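Local coordinates for uncharacterized protein AF_0941 (Archaeoglobus fulgidus, PDB 1YOZ) that is of unknown function and folds as an all-helical member of the AF0941-like family, found here as a two-subunit assembly, at residues B[7-12]-B[68-73]; B[34-39]-B[99-104]; B[41-46]-B[106-111]. All blocks are in the same frame, centred on the assembly; numbering follows the deposited sequence.

Interaction 1: B[7-12]-B[68-73]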
ATOM      1  N   ASN B   7       2.491   7.903   0.904  1.00 12.83           N
ATOM      2  CA  ASN B   7       3.326   7.486  -0.198  1.00 12.55           C
ATOM      3  C   ASN B   7       2.894   8.300  -1.405  1.00 12.98           C
ATOM      4  O   ASN B   7       1.879   7.992  -2.055  1.00 11.80           O
ATOM      5  CB  ASN B   7       3.158   5.962  -0.483  1.00 14.44           C
ATOM      6  CG  ASN B   7       4.093   5.461  -1.540  1.00 11.25           C
ATOM      7  OD1 ASN B   7       4.597   6.231  -2.351  1.00 15.03           O
ATOM      8  ND2 ASN B   7       4.269   4.135  -1.604  1.00 14.06           N
ATOM      9  N   SER B   8       3.657   9.371  -1.647  1.00 14.43           N
ATOM     10  CA  SER B   8       3.382  10.354  -2.676  1.00 15.35           C
ATOM     11  C   SER B   8       3.547   9.762  -4.054  1.00 16.08           C
ATOM     12  O   SER B   8       2.750  10.066  -4.931  1.00 15.81           O
ATOM     13  CB  SER B   8       4.317  11.553  -2.491  1.00 15.51           C
ATOM     14  OG  SER B   8       3.930  12.242  -1.287  1.00 15.08           O
ATOM     15  N   PHE B   9       4.536   8.885  -4.228  1.00 15.46           N
ATOM     16  CA  PHE B   9       4.738   8.292  -5.554  1.00 16.79           C
ATOM     17  C   PHE B   9       3.544   7.437  -5.942  1.00 16.40           C
ATOM     18  O   PHE B   9       2.985   7.561  -7.077  1.00 16.87           O
ATOM     19  CB  PHE B   9       6.024   7.471  -5.649  1.00 16.79           C
ATOM     20  CG  PHE B   9       6.264   6.898  -7.008  1.00 19.23           C
ATOM     21  CD1 PHE B   9       6.923   7.646  -7.987  1.00 18.73           C
ATOM     22  CD2 PHE B   9       5.822   5.611  -7.327  1.00 20.61           C
ATOM     23  CE1 PHE B   9       7.120   7.132  -9.269  1.00 19.91           C
ATOM     24  CE2 PHE B   9       5.996   5.091  -8.609  1.00 17.76           C
ATOM     25  CZ  PHE B   9       6.656   5.841  -9.576  1.00 17.96           C
ATOM     26  N   LEU B  10       3.144   6.585  -5.008  1.00 16.67           N
ATOM     27  CA  LEU B  10       1.980   5.709  -5.216  1.00 16.75           C
ATOM     28  C   LEU B  10       0.723   6.500  -5.553  1.00 16.62           C
ATOM     29  O   LEU B  10       0.031   6.198  -6.518  1.00 16.43           O
ATOM     30  CB  LEU B  10       1.776   4.778  -4.008  1.00 16.97           C
ATOM     31  CG  LEU B  10       0.556   3.851  -4.091  1.00 18.43           C
ATOM     32  CD1 LEU B  10       0.707   2.774  -5.131  1.00 16.68           C
ATOM     33  CD2 LEU B  10       0.339   3.297  -2.723  1.00 16.59           C
ATOM     34  N   ASP B  11       0.453   7.575  -4.820  1.00 17.23           N
ATOM     35  CA  ASP B  11      -0.743   8.355  -5.104  1.00 17.13           C
ATOM     36  C   ASP B  11      -0.660   9.066  -6.456  1.00 17.86           C
ATOM     37  O   ASP B  11      -1.643   9.092  -7.196  1.00 15.18           O
ATOM     38  CB  ASP B  11      -1.023   9.394  -4.010  1.00 17.36           C
ATOM     39  CG  ASP B  11      -1.502   8.780  -2.699  1.00 18.05           C
ATOM     40  OD1 ASP B  11      -2.269   7.776  -2.658  1.00 21.22           O
ATOM     41  OD2 ASP B  11      -1.108   9.327  -1.679  1.00 19.85           O
ATOM     42  N   ARG B  12       0.469   9.719  -6.742  1.00 18.89           N
ATOM     43  CA  ARG B  12       0.598  10.416  -8.043  1.00 21.28           C
ATOM     44  C   ARG B  12       0.481   9.437  -9.197  1.00 21.84           C
ATOM     45  O   ARG B  12      -0.171   9.725 -10.185  1.00 20.41           O
ATOM     46  CB  ARG B  12       1.926  11.161  -8.178  1.00 21.95           C
ATOM     47  CG  ARG B  12       1.913  12.539  -7.536  1.00 29.18           C
ATOM     48  CD  ARG B  12       3.311  13.032  -7.176  1.00 34.62           C
ATOM     49  NE  ARG B  12       3.255  13.557  -5.822  1.00 41.90           N
ATOM     50  CZ  ARG B  12       3.115  14.832  -5.477  1.00 43.83           C
ATOM     51  NH1 ARG B  12       3.054  15.797  -6.401  1.00 45.39           N
ATOM     52  NH2 ARG B  12       3.054  15.136  -4.179  1.00 43.08           N
ATOM     53  N   LYS B  68       9.134   1.355   3.105  1.00 18.38           N
ATOM     54  CA  LYS B  68      10.366   0.582   2.822  1.00 20.41           C
ATOM     55  C   LYS B  68      10.075  -0.644   1.969  1.00 20.34           C
ATOM     56  O   LYS B  68      10.639  -0.829   0.874  1.00 20.23           O
ATOM     57  CB  LYS B  68      11.044   0.207   4.163  1.00 20.57           C
ATOM     58  CG  LYS B  68      12.239  -0.728   4.004  1.00 26.57           C
ATOM     59  CD  LYS B  68      12.574  -1.425   5.349  1.00 28.65           C
ATOM     60  CE  LYS B  68      13.740  -0.707   5.968  1.00 31.70           C
ATOM     61  NZ  LYS B  68      13.990  -1.168   7.385  1.00 36.44           N
ATOM     62  N   THR B  69       9.135  -1.479   2.414  1.00 20.80           N
ATOM     63  CA  THR B  69       8.688  -2.618   1.558  1.00 20.80           C
ATOM     64  C   THR B  69       8.095  -2.231   0.196  1.00 20.94           C
ATOM     65  O   THR B  69       8.285  -2.952  -0.796  1.00 22.34           O
ATOM     66  CB  THR B  69       7.812  -3.665   2.384  1.00 21.55           C
ATOM     67  OG1 THR B  69       6.670  -3.034   2.930  1.00 25.75           O
ATOM     68  CG2 THR B  69       8.588  -4.106   3.561  1.00 19.90           C
ATOM     69  N   TYR B  70       7.432  -1.070   0.090  1.00 18.85           N
ATOM     70  CA  TYR B  70       6.985  -0.576  -1.218  1.00 17.69           C
ATOM     71  C   TYR B  70       8.179  -0.317  -2.079  1.00 18.26           C
ATOM     72  O   TYR B  70       8.185  -0.685  -3.260  1.00 19.06           O
ATOM     73  CB  TYR B  70       6.193   0.754  -1.109  1.00 17.14           C
ATOM     74  CG  TYR B  70       5.744   1.281  -2.461  1.00 18.33           C
ATOM     75  CD1 TYR B  70       4.518   0.889  -3.020  1.00 15.20           C
ATOM     76  CD2 TYR B  70       6.527   2.181  -3.185  1.00 16.68           C
ATOM     77  CE1 TYR B  70       4.097   1.382  -4.257  1.00 18.21           C
ATOM     78  CE2 TYR B  70       6.097   2.653  -4.445  1.00 17.96           C
ATOM     79  CZ  TYR B  70       4.886   2.250  -4.956  1.00 16.29           C
ATOM     80  OH  TYR B  70       4.464   2.668  -6.194  1.00 19.58           O
ATOM     81  N   VAL B  71       9.199   0.340  -1.528  1.00 18.71           N
ATOM     82  CA  VAL B  71      10.337   0.703  -2.387  1.00 20.41           C
ATOM     83  C   VAL B  71      11.069  -0.589  -2.844  1.00 21.64           C
ATOM     84  O   VAL B  71      11.333  -0.783  -4.039  1.00 21.34           O
ATOM     85  CB  VAL B  71      11.260   1.686  -1.701  1.00 20.43           C
ATOM     86  CG1 VAL B  71      12.632   1.805  -2.414  1.00 20.99           C
ATOM     87  CG2 VAL B  71      10.557   3.059  -1.680  1.00 21.11           C
ATOM     88  N   VAL B  72      11.386  -1.455  -1.903  1.00 22.84           N
ATOM     89  CA  VAL B  72      12.135  -2.649  -2.313  1.00 25.83           C
ATOM     90  C   VAL B  72      11.401  -3.580  -3.285  1.00 26.42           C
ATOM     91  O   VAL B  72      12.064  -4.225  -4.107  1.00 28.43           O
ATOM     92  CB  VAL B  72      12.737  -3.429  -1.133  1.00 25.89           C
ATOM     93  CG1 VAL B  72      13.456  -2.504  -0.150  1.00 25.79           C
ATOM     94  CG2 VAL B  72      11.674  -4.221  -0.434  1.00 29.02           C
ATOM     95  N   SER B  73      10.063  -3.645  -3.217  1.00 27.55           N
ATOM     96  CA  SER B  73       9.257  -4.711  -3.846  1.00 27.92           C
ATOM     97  C   SER B  73       8.199  -4.260  -4.853  1.00 28.67           C
ATOM     98  O   SER B  73       7.729  -5.093  -5.618  1.00 30.10           O
ATOM     99  CB  SER B  73       8.518  -5.538  -2.788  1.00 28.49           C
ATOM    100  OG  SER B  73       9.402  -6.207  -1.898  1.00 31.54           O
TER
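Asn7 and Tyr70 meet through an amide standing end-on over an aromatic face. The ND2 atom of Asn7 stands 3.2 Å above the plane of the Tyr70 ring, over its centre, and its closest ring atom is Tyr70 CG at 3.3 Å. The amide plane is perpendicular to the ring, so the amide comes down on the face by its nitrogen end, an arrangement consistent with an N-H...pi interaction. Asn7 CG is anti to the backbone N (chi1 -175°), which carries the amide toward helix 57-73, and Tyr70 extends its ring to meet it with the same first torsion.

The other end of this amide serves the backbone. Asn7 is the N-cap of helix 8-18: its OD1 accepts from Leu10 N at 3.0 Å, nearly straight at 174°, although the donor sits well above the carbonyl plane. ND2 also donates to Tyr5 OH.

The remaining contacts are apolar or made at the phenol tip. Tyr70 OH lies in the plane of the Phe9 ring at its edge, 3.4 Å from Phe9 CD2, and the two side chains cross at about a right angle. Leu10 CD1 comes obliquely to Tyr70 CE1 at 3.8 Å. The hydroxyl has its polar partner in His78 ND1 of helix 75-88.

One buried amide thus starts a helix with its oxygen and meets a ring and a hydroxyl with its nitrogen. Gripped at both ends, it is unlikely to flip, and it ties the first turn of helix 8-18 to helix 57-73.

Interaction 2: B[34-39]-B[99-104]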
ATOM      1  N   ASN B  34      13.655  12.864  -9.082  1.00 25.59           N
ATOM      2  CA  ASN B  34      12.428  13.387  -8.412  1.00 24.85           C
ATOM      3  C   ASN B  34      11.838  12.304  -7.477  1.00 22.98           C
ATOM      4  O   ASN B  34      11.268  12.587  -6.429  1.00 22.08           O
ATOM      5  CB  ASN B  34      11.348  13.770  -9.452  1.00 25.14           C
ATOM      6  CG  ASN B  34      11.709  15.023 -10.267  1.00 26.90           C
ATOM      7  OD1 ASN B  34      12.615  15.767  -9.905  1.00 24.88           O
ATOM      8  ND2 ASN B  34      10.993  15.239 -11.382  1.00 24.53           N
ATOM      9  N   ILE B  35      11.938  11.060  -7.927  1.00 22.71           N
ATOM     10  CA  ILE B  35      11.449   9.905  -7.149  1.00 22.65           C
ATOM     11  C   ILE B  35      12.158   9.873  -5.799  1.00 23.03           C
ATOM     12  O   ILE B  35      11.520   9.946  -4.747  1.00 23.14           O
ATOM     13  CB  ILE B  35      11.607   8.572  -7.940  1.00 21.79           C
ATOM     14  CG1 ILE B  35      10.744   8.612  -9.202  1.00 20.92           C
ATOM     15  CG2 ILE B  35      11.198   7.348  -7.093  1.00 23.27           C
ATOM     16  CD1 ILE B  35      10.724   7.294  -9.984  1.00 18.22           C
ATOM     17  N   PHE B  36      13.490   9.851  -5.821  1.00 23.74           N
ATOM     18  CA  PHE B  36      14.242   9.861  -4.561  1.00 23.55           C
ATOM     19  C   PHE B  36      13.823  11.048  -3.685  1.00 23.96           C
ATOM     20  O   PHE B  36      13.467  10.878  -2.523  1.00 22.49           O
ATOM     21  CB  PHE B  36      15.739   9.850  -4.869  1.00 24.81           C
ATOM     22  CG  PHE B  36      16.620   9.325  -3.744  1.00 25.89           C
ATOM     23  CD1 PHE B  36      17.810   8.652  -4.061  1.00 27.71           C
ATOM     24  CD2 PHE B  36      16.300   9.530  -2.402  1.00 25.06           C
ATOM     25  CE1 PHE B  36      18.668   8.171  -3.049  1.00 30.56           C
ATOM     26  CE2 PHE B  36      17.142   9.079  -1.388  1.00 27.96           C
ATOM     27  CZ  PHE B  36      18.333   8.392  -1.708  1.00 29.30           C
ATOM     28  N   GLU B  37      13.777  12.267  -4.239  1.00 24.95           N
ATOM     29  CA  GLU B  37      13.352  13.422  -3.423  1.00 24.36           C
ATOM     30  C   GLU B  37      11.934  13.309  -2.851  1.00 22.82           C
ATOM     31  O   GLU B  37      11.682  13.714  -1.713  1.00 22.70           O
ATOM     32  CB  GLU B  37      13.585  14.760  -4.177  1.00 26.80           C
ATOM     33  CG  GLU B  37      13.209  15.990  -3.361  1.00 30.23           C
ATOM     34  CD  GLU B  37      13.220  17.276  -4.222  1.00 38.42           C
ATOM     35  OE1 GLU B  37      14.127  17.383  -5.105  1.00 41.89           O
ATOM     36  OE2 GLU B  37      12.326  18.159  -4.021  1.00 39.51           O
ATOM     37  N   MET B  38      11.015  12.689  -3.606  1.00 21.89           N
ATOM     38  CA  MET B  38       9.641  12.445  -3.171  1.00 20.39           C
ATOM     39  C   MET B  38       9.596  11.547  -1.943  1.00 19.92           C
ATOM     40  O   MET B  38       8.929  11.864  -0.993  1.00 18.09           O
ATOM     41  CB  MET B  38       8.843  11.738  -4.301  1.00 21.70           C
ATOM     42  CG  MET B  38       7.461  12.286  -4.563  1.00 24.33           C
ATOM     43  SD  MET B  38       6.626  11.458  -5.904  1.00 14.47           S
ATOM     44  CE  MET B  38       7.706  11.769  -7.206  1.00 19.55           C
ATOM     45  N   PHE B  39      10.301  10.403  -1.975  1.00 19.03           N
ATOM     46  CA  PHE B  39      10.387   9.564  -0.773  1.00 18.49           C
ATOM     47  C   PHE B  39      11.102  10.263   0.375  1.00 18.77           C
ATOM     48  O   PHE B  39      10.717  10.069   1.524  1.00 17.70           O
ATOM     49  CB  PHE B  39      11.021   8.185  -1.066  1.00 18.62           C
ATOM     50  CG  PHE B  39      10.121   7.282  -1.862  1.00 17.51           C
ATOM     51  CD1 PHE B  39       9.153   6.503  -1.217  1.00 14.92           C
ATOM     52  CD2 PHE B  39      10.221   7.227  -3.229  1.00 16.23           C
ATOM     53  CE1 PHE B  39       8.312   5.659  -1.940  1.00  9.99           C
ATOM     54  CE2 PHE B  39       9.379   6.371  -3.983  1.00 16.59           C
ATOM     55  CZ  PHE B  39       8.423   5.615  -3.333  1.00 17.21           C
ATOM     56  N   PRO B  99      18.420   0.147 -10.651  1.00 31.10           N
ATOM     57  CA  PRO B  99      18.423  -0.712  -9.460  1.00 30.26           C
ATOM     58  C   PRO B  99      19.174  -0.130  -8.271  1.00 30.05           C
ATOM     59  O   PRO B  99      18.721  -0.262  -7.120  1.00 29.05           O
ATOM     60  CB  PRO B  99      19.101  -1.999  -9.951  1.00 31.27           C
ATOM     61  CG  PRO B  99      18.644  -2.091 -11.442  1.00 32.02           C
ATOM     62  CD  PRO B  99      18.633  -0.617 -11.899  1.00 30.85           C
ATOM     63  N   GLU B 100      20.304   0.526  -8.538  1.00 29.22           N
ATOM     64  CA  GLU B 100      21.071   1.161  -7.466  1.00 29.35           C
ATOM     65  C   GLU B 100      20.254   2.257  -6.793  1.00 27.32           C
ATOM     66  O   GLU B 100      20.414   2.506  -5.606  1.00 27.99           O
ATOM     67  CB  GLU B 100      22.401   1.735  -7.984  1.00 29.52           C
ATOM     68  CG  GLU B 100      23.270   0.760  -8.767  1.00 33.43           C
ATOM     69  CD  GLU B 100      22.661   0.307 -10.118  1.00 40.37           C
ATOM     70  OE1 GLU B 100      22.059   1.151 -10.840  1.00 42.06           O
ATOM     71  OE2 GLU B 100      22.782  -0.907 -10.447  1.00 42.34           O
ATOM     72  N   VAL B 101      19.399   2.954  -7.553  1.00 25.73           N
ATOM     73  CA  VAL B 101      18.633   4.069  -6.959  1.00 23.31           C
ATOM     74  C   VAL B 101      17.539   3.497  -6.013  1.00 22.69           C
ATOM     75  O   VAL B 101      17.380   3.938  -4.885  1.00 22.29           O
ATOM     76  CB  VAL B 101      18.121   5.080  -8.041  1.00 23.97           C
ATOM     77  CG1 VAL B 101      17.047   6.092  -7.443  1.00 21.82           C
ATOM     78  CG2 VAL B 101      19.299   5.842  -8.602  1.00 22.81           C
ATOM     79  N   ILE B 102      16.835   2.478  -6.480  1.00 22.52           N
ATOM     80  CA  ILE B 102      15.926   1.702  -5.626  1.00 22.58           C
ATOM     81  C   ILE B 102      16.601   1.328  -4.318  1.00 23.57           C
ATOM     82  O   ILE B 102      16.061   1.611  -3.251  1.00 24.12           O
ATOM     83  CB  ILE B 102      15.340   0.472  -6.359  1.00 21.93           C
ATOM     84  CG1 ILE B 102      14.566   0.943  -7.586  1.00 23.23           C
ATOM     85  CG2 ILE B 102      14.436  -0.403  -5.426  1.00 18.57           C
ATOM     86  CD1 ILE B 102      13.964  -0.135  -8.414  1.00 21.75           C
ATOM     87  N   ASN B 103      17.777   0.693  -4.399  1.00 24.75           N
ATOM     88  CA  ASN B 103      18.529   0.340  -3.185  1.00 25.19           C
ATOM     89  C   ASN B 103      18.802   1.538  -2.301  1.00 23.93           C
ATOM     90  O   ASN B 103      18.663   1.431  -1.090  1.00 23.92           O
ATOM     91  CB  ASN B 103      19.831  -0.460  -3.471  1.00 24.96           C
ATOM     92  CG  ASN B 103      19.579  -1.680  -4.341  1.00 27.49           C
ATOM     93  OD1 ASN B 103      18.452  -2.134  -4.465  1.00 29.43           O
ATOM     94  ND2 ASN B 103      20.636  -2.218  -4.953  1.00 27.26           N
ATOM     95  N   GLU B 104      19.222   2.667  -2.882  1.00 23.79           N
ATOM     96  CA  GLU B 104      19.584   3.824  -2.048  1.00 23.35           C
ATOM     97  C   GLU B 104      18.365   4.456  -1.368  1.00 22.42           C
ATOM     98  O   GLU B 104      18.498   4.994  -0.291  1.00 20.93           O
ATOM     99  CB  GLU B 104      20.298   4.909  -2.844  1.00 24.72           C
ATOM    100  CG  GLU B 104      21.753   4.603  -3.186  1.00 29.10           C
ATOM    101  CD  GLU B 104      22.172   5.219  -4.520  1.00 36.15           C
ATOM    102  OE1 GLU B 104      21.620   6.289  -4.898  1.00 36.90           O
ATOM    103  OE2 GLU B 104      23.064   4.628  -5.188  1.00 39.20           O
TER
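The backbones come closest at Phe36 and Val101, whose CA atoms lie 7.7 Å apart, where the early turns of helices 32-51 and 99-113 run side by side in the same general direction. Phe36 bridges the gap. With its CG anti to the backbone N (chi1 -157°), the ring reaches across to helix 99-113 and meets two residues one turn apart. Glu104 gives the closer approach: its CB, not its carboxylate, lies 3.7 Å from Phe36 CE1, while Phe36 CZ comes to 3.7 Å from Glu104 O. The carboxylate stays beside the ring rather than over it, with Glu104 OE1 in the ring plane at the edge, 4.0 Å from Phe36 CE1. The two side chains cross at about a right angle. On the preceding turn, Val101 CG1 touches Phe36 CD1 obliquely at 4.3 Å.

Ile105 adds a further apolar contact to the same ring, and Arg40, one turn along helix 32-51, makes a cation-pi interaction with it. An alanine in place of Phe36 would be likely to open a gap between the two helices and leave Arg40 without its aromatic partner.

The contact is an apolar one at the surface, and the glutamate joins it mainly through its aliphatic base. For a ring that also has a cation-pi partner in Arg40, an acidic oxygen at its electropositive rim is probably mildly favourable.

Interaction 3: B[41-46]-B[106-111]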
ATOM      1  N   SER B  41      10.952  13.502   0.951  1.00 20.64           N
ATOM      2  CA  SER B  41       9.947  14.398   1.500  1.00 22.49           C
ATOM      3  C   SER B  41       8.869  13.684   2.284  1.00 21.64           C
ATOM      4  O   SER B  41       8.366  14.231   3.259  1.00 20.85           O
ATOM      5  CB  SER B  41       9.277  15.305   0.454  1.00 22.91           C
ATOM      6  OG  SER B  41       9.024  14.608  -0.742  1.00 29.61           O
ATOM      7  N   ASP B  42       8.485  12.479   1.826  1.00 20.12           N
ATOM      8  CA  ASP B  42       7.544  11.644   2.557  1.00 17.91           C
ATOM      9  C   ASP B  42       8.049  11.274   3.936  1.00 17.35           C
ATOM     10  O   ASP B  42       7.295  11.371   4.911  1.00 18.04           O
ATOM     11  CB  ASP B  42       7.249  10.347   1.779  1.00 17.65           C
ATOM     12  CG  ASP B  42       6.255  10.557   0.644  1.00 18.40           C
ATOM     13  OD1 ASP B  42       5.702  11.697   0.479  1.00 13.57           O
ATOM     14  OD2 ASP B  42       6.018   9.563  -0.079  1.00 18.51           O
ATOM     15  N   CYS B  43       9.302  10.819   4.030  1.00 16.53           N
ATOM     16  CA  CYS B  43       9.865  10.475   5.363  1.00 17.86           C
ATOM     17  C   CYS B  43       9.741  11.658   6.312  1.00 18.26           C
ATOM     18  O   CYS B  43       9.386  11.498   7.486  1.00 20.28           O
ATOM     19  CB  CYS B  43      11.319  10.111   5.227  1.00 16.26           C
ATOM     20  SG  CYS B  43      11.509   8.447   4.468  1.00 19.91           S
ATOM     21  N   GLU B  44      10.078  12.834   5.790  1.00 19.38           N
ATOM     22  CA  GLU B  44       9.996  14.067   6.606  1.00 20.89           C
ATOM     23  C   GLU B  44       8.573  14.354   7.011  1.00 20.02           C
ATOM     24  O   GLU B  44       8.341  14.659   8.159  1.00 22.17           O
ATOM     25  CB  GLU B  44      10.599  15.275   5.900  1.00 19.58           C
ATOM     26  CG  GLU B  44      10.402  16.600   6.744  1.00 25.33           C
ATOM     27  CD  GLU B  44      11.040  17.781   6.076  1.00 29.39           C
ATOM     28  OE1 GLU B  44      10.610  18.090   4.920  1.00 29.46           O
ATOM     29  OE2 GLU B  44      11.970  18.366   6.695  1.00 25.64           O
ATOM     30  N   GLU B  45       7.597  14.256   6.095  1.00 21.45           N
ATOM     31  CA  GLU B  45       6.182  14.469   6.501  1.00 21.72           C
ATOM     32  C   GLU B  45       5.785  13.496   7.612  1.00 22.12           C
ATOM     33  O   GLU B  45       5.156  13.878   8.642  1.00 21.60           O
ATOM     34  CB  GLU B  45       5.203  14.323   5.303  1.00 22.42           C
ATOM     35  CG  GLU B  45       3.797  14.603   5.715  1.00 24.93           C
ATOM     36  CD  GLU B  45       2.784  14.766   4.555  1.00 28.31           C
ATOM     37  OE1 GLU B  45       3.149  14.581   3.358  1.00 29.97           O
ATOM     38  OE2 GLU B  45       1.607  15.074   4.879  1.00 30.30           O
ATOM     39  N   ILE B  46       6.160  12.223   7.412  1.00 20.81           N
ATOM     40  CA  ILE B  46       5.844  11.160   8.368  1.00 20.67           C
ATOM     41  C   ILE B  46       6.503  11.450   9.738  1.00 20.33           C
ATOM     42  O   ILE B  46       5.861  11.416  10.818  1.00 20.04           O
ATOM     43  CB  ILE B  46       6.347   9.780   7.827  1.00 19.40           C
ATOM     44  CG1 ILE B  46       5.555   9.394   6.549  1.00 21.20           C
ATOM     45  CG2 ILE B  46       6.247   8.679   8.892  1.00 21.18           C
ATOM     46  CD1 ILE B  46       6.273   8.417   5.630  1.00 18.58           C
ATOM     47  N   ALA B 106      15.576   2.755  -0.394  1.00 23.02           N
ATOM     48  CA  ALA B 106      15.241   1.803   0.709  1.00 23.06           C
ATOM     49  C   ALA B 106      16.152   2.045   1.873  1.00 22.88           C
ATOM     50  O   ALA B 106      15.727   2.123   3.038  1.00 22.17           O
ATOM     51  CB  ALA B 106      15.395   0.365   0.253  1.00 23.10           C
ATOM     52  N   LEU B 107      17.441   2.124   1.548  1.00 23.76           N
ATOM     53  CA  LEU B 107      18.466   2.328   2.544  1.00 24.86           C
ATOM     54  C   LEU B 107      18.271   3.670   3.255  1.00 23.90           C
ATOM     55  O   LEU B 107      18.441   3.764   4.470  1.00 24.44           O
ATOM     56  CB  LEU B 107      19.866   2.208   1.890  1.00 25.39           C
ATOM     57  CG  LEU B 107      20.434   0.778   1.731  1.00 28.33           C
ATOM     58  CD1 LEU B 107      21.792   0.811   0.956  1.00 30.39           C
ATOM     59  CD2 LEU B 107      20.573   0.049   3.063  1.00 28.81           C
ATOM     60  N   TYR B 108      17.933   4.713   2.503  1.00 22.82           N
ATOM     61  CA  TYR B 108      17.590   6.024   3.117  1.00 24.19           C
ATOM     62  C   TYR B 108      16.412   5.929   4.108  1.00 23.21           C
ATOM     63  O   TYR B 108      16.427   6.529   5.191  1.00 23.89           O
ATOM     64  CB  TYR B 108      17.281   7.090   2.028  1.00 23.34           C
ATOM     65  CG  TYR B 108      16.947   8.454   2.588  1.00 24.26           C
ATOM     66  CD1 TYR B 108      17.917   9.466   2.641  1.00 24.68           C
ATOM     67  CD2 TYR B 108      15.671   8.739   3.083  1.00 25.84           C
ATOM     68  CE1 TYR B 108      17.627  10.705   3.176  1.00 24.60           C
ATOM     69  CE2 TYR B 108      15.359   9.980   3.607  1.00 24.84           C
ATOM     70  CZ  TYR B 108      16.339  10.980   3.648  1.00 28.37           C
ATOM     71  OH  TYR B 108      16.028  12.234   4.198  1.00 25.73           O
ATOM     72  N   ILE B 109      15.372   5.199   3.736  1.00 24.27           N
ATOM     73  CA  ILE B 109      14.185   5.036   4.629  1.00 23.46           C
ATOM     74  C   ILE B 109      14.620   4.264   5.877  1.00 26.01           C
ATOM     75  O   ILE B 109      14.237   4.564   7.039  1.00 24.23           O
ATOM     76  CB  ILE B 109      13.005   4.282   3.894  1.00 23.56           C
ATOM     77  CG1 ILE B 109      12.400   5.158   2.767  1.00 20.54           C
ATOM     78  CG2 ILE B 109      11.950   3.825   4.894  1.00 22.19           C
ATOM     79  CD1 ILE B 109      11.601   4.421   1.707  1.00 16.11           C
ATOM     80  N   ASP B 110      15.445   3.244   5.612  1.00 27.11           N
ATOM     81  CA  ASP B 110      15.980   2.403   6.644  1.00 29.66           C
ATOM     82  C   ASP B 110      16.688   3.288   7.659  1.00 29.37           C
ATOM     83  O   ASP B 110      16.566   3.065   8.850  1.00 29.75           O
ATOM     84  CB  ASP B 110      16.935   1.371   6.005  1.00 30.22           C
ATOM     85  CG  ASP B 110      17.346   0.297   6.947  1.00 33.67           C
ATOM     86  OD1 ASP B 110      16.458  -0.285   7.604  1.00 35.99           O
ATOM     87  OD2 ASP B 110      18.566   0.028   7.023  1.00 37.08           O
ATOM     88  N   ARG B 111      17.400   4.294   7.156  0.50 29.25           N
ATOM     89  CA  ARG B 111      18.118   5.311   7.930  0.50 29.25           C
ATOM     90  C   ARG B 111      17.184   6.182   8.807  0.50 30.08           C
ATOM     91  O   ARG B 111      17.351   6.256  10.027  0.50 28.64           O
ATOM     92  CB  ARG B 111      18.956   6.152   6.932  0.50 29.25           C
ATOM     93  CG  ARG B 111      19.806   7.291   7.484  0.50 27.65           C
ATOM     94  CD  ARG B 111      20.327   8.174   6.357  0.50 25.23           C
ATOM     95  NE  ARG B 111      20.402   9.564   6.801  0.50 23.87           N
ATOM     96  CZ  ARG B 111      20.807  10.593   6.059  0.50 23.98           C
ATOM     97  NH1 ARG B 111      21.182  10.425   4.794  0.50 21.28           N
ATOM     98  NH2 ARG B 111      20.823  11.812   6.589  0.50 23.18           N
TER
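Cys43 points its sulfur between two residues of helix 99-113, Tyr108 and Ile109, and meets each in a different way. Toward Tyr108 the approach is strictly from the side: SG lies 5.5 Å from the ring centroid and 88° off the ring normal, so it faces the rim of the phenol and not its pi surface. The nearest rim atom, Tyr108 CE2, is 4.2 Å from Cys43 SG, which makes this a loose edge-on sulfur-aromatic contact. Toward Ile109 the sulfur comes closer, with Cys43 SG touching the methylene carbon CG1 of Ile109 at 3.8 Å. Cys43 holds SG anti to its carbonyl carbon (chi1 -74°), and Ile109 sets CG1 in the same relation to its own, bringing the two together.

Here two helices of an all-helical fold, 32-51 and 99-113, run in the same general direction and lie close, with the CA atoms of Cys43 and Ile109 7.0 Å apart. The small cysteine side chain is consistent with the short separation.

Tyr108 directs its ring across toward helix 32-51, while Cys43 and Ile109 are buried. Farther along helix 32-51, Ile46 packs on Val60, Asn63 and Phe64 of helix 57-73, and Glu45 OE2 hydrogen-bonds to His2 of the second subunit.

In the fold
Interactions 2 and 3 lie about two turns apart along one helix pair, 32-51 with 99-113, their centres 10 Å apart and joined where Phe36 CE2 packs 4.0 Å from Tyr108 CB. Interaction 1 joins helices 8-18 and 57-73, which both pack against helix 32-51. Toward interaction 2 its links are packing contacts, among them Val71 CG2 3.4 Å from Phe39 CE1 and Phe9 CE1 3.7 Å from Ile35 CD1. Toward interaction 3, about 11 Å away between centres, they include polar ones: Ser8 OG lies 2.6 Å from Asp42 OD1, a probable hydrogen bond, and Lys68 NZ forms a 2.6 Å salt bridge with Asp110 OD1. With the function unknown, no active site can be placed.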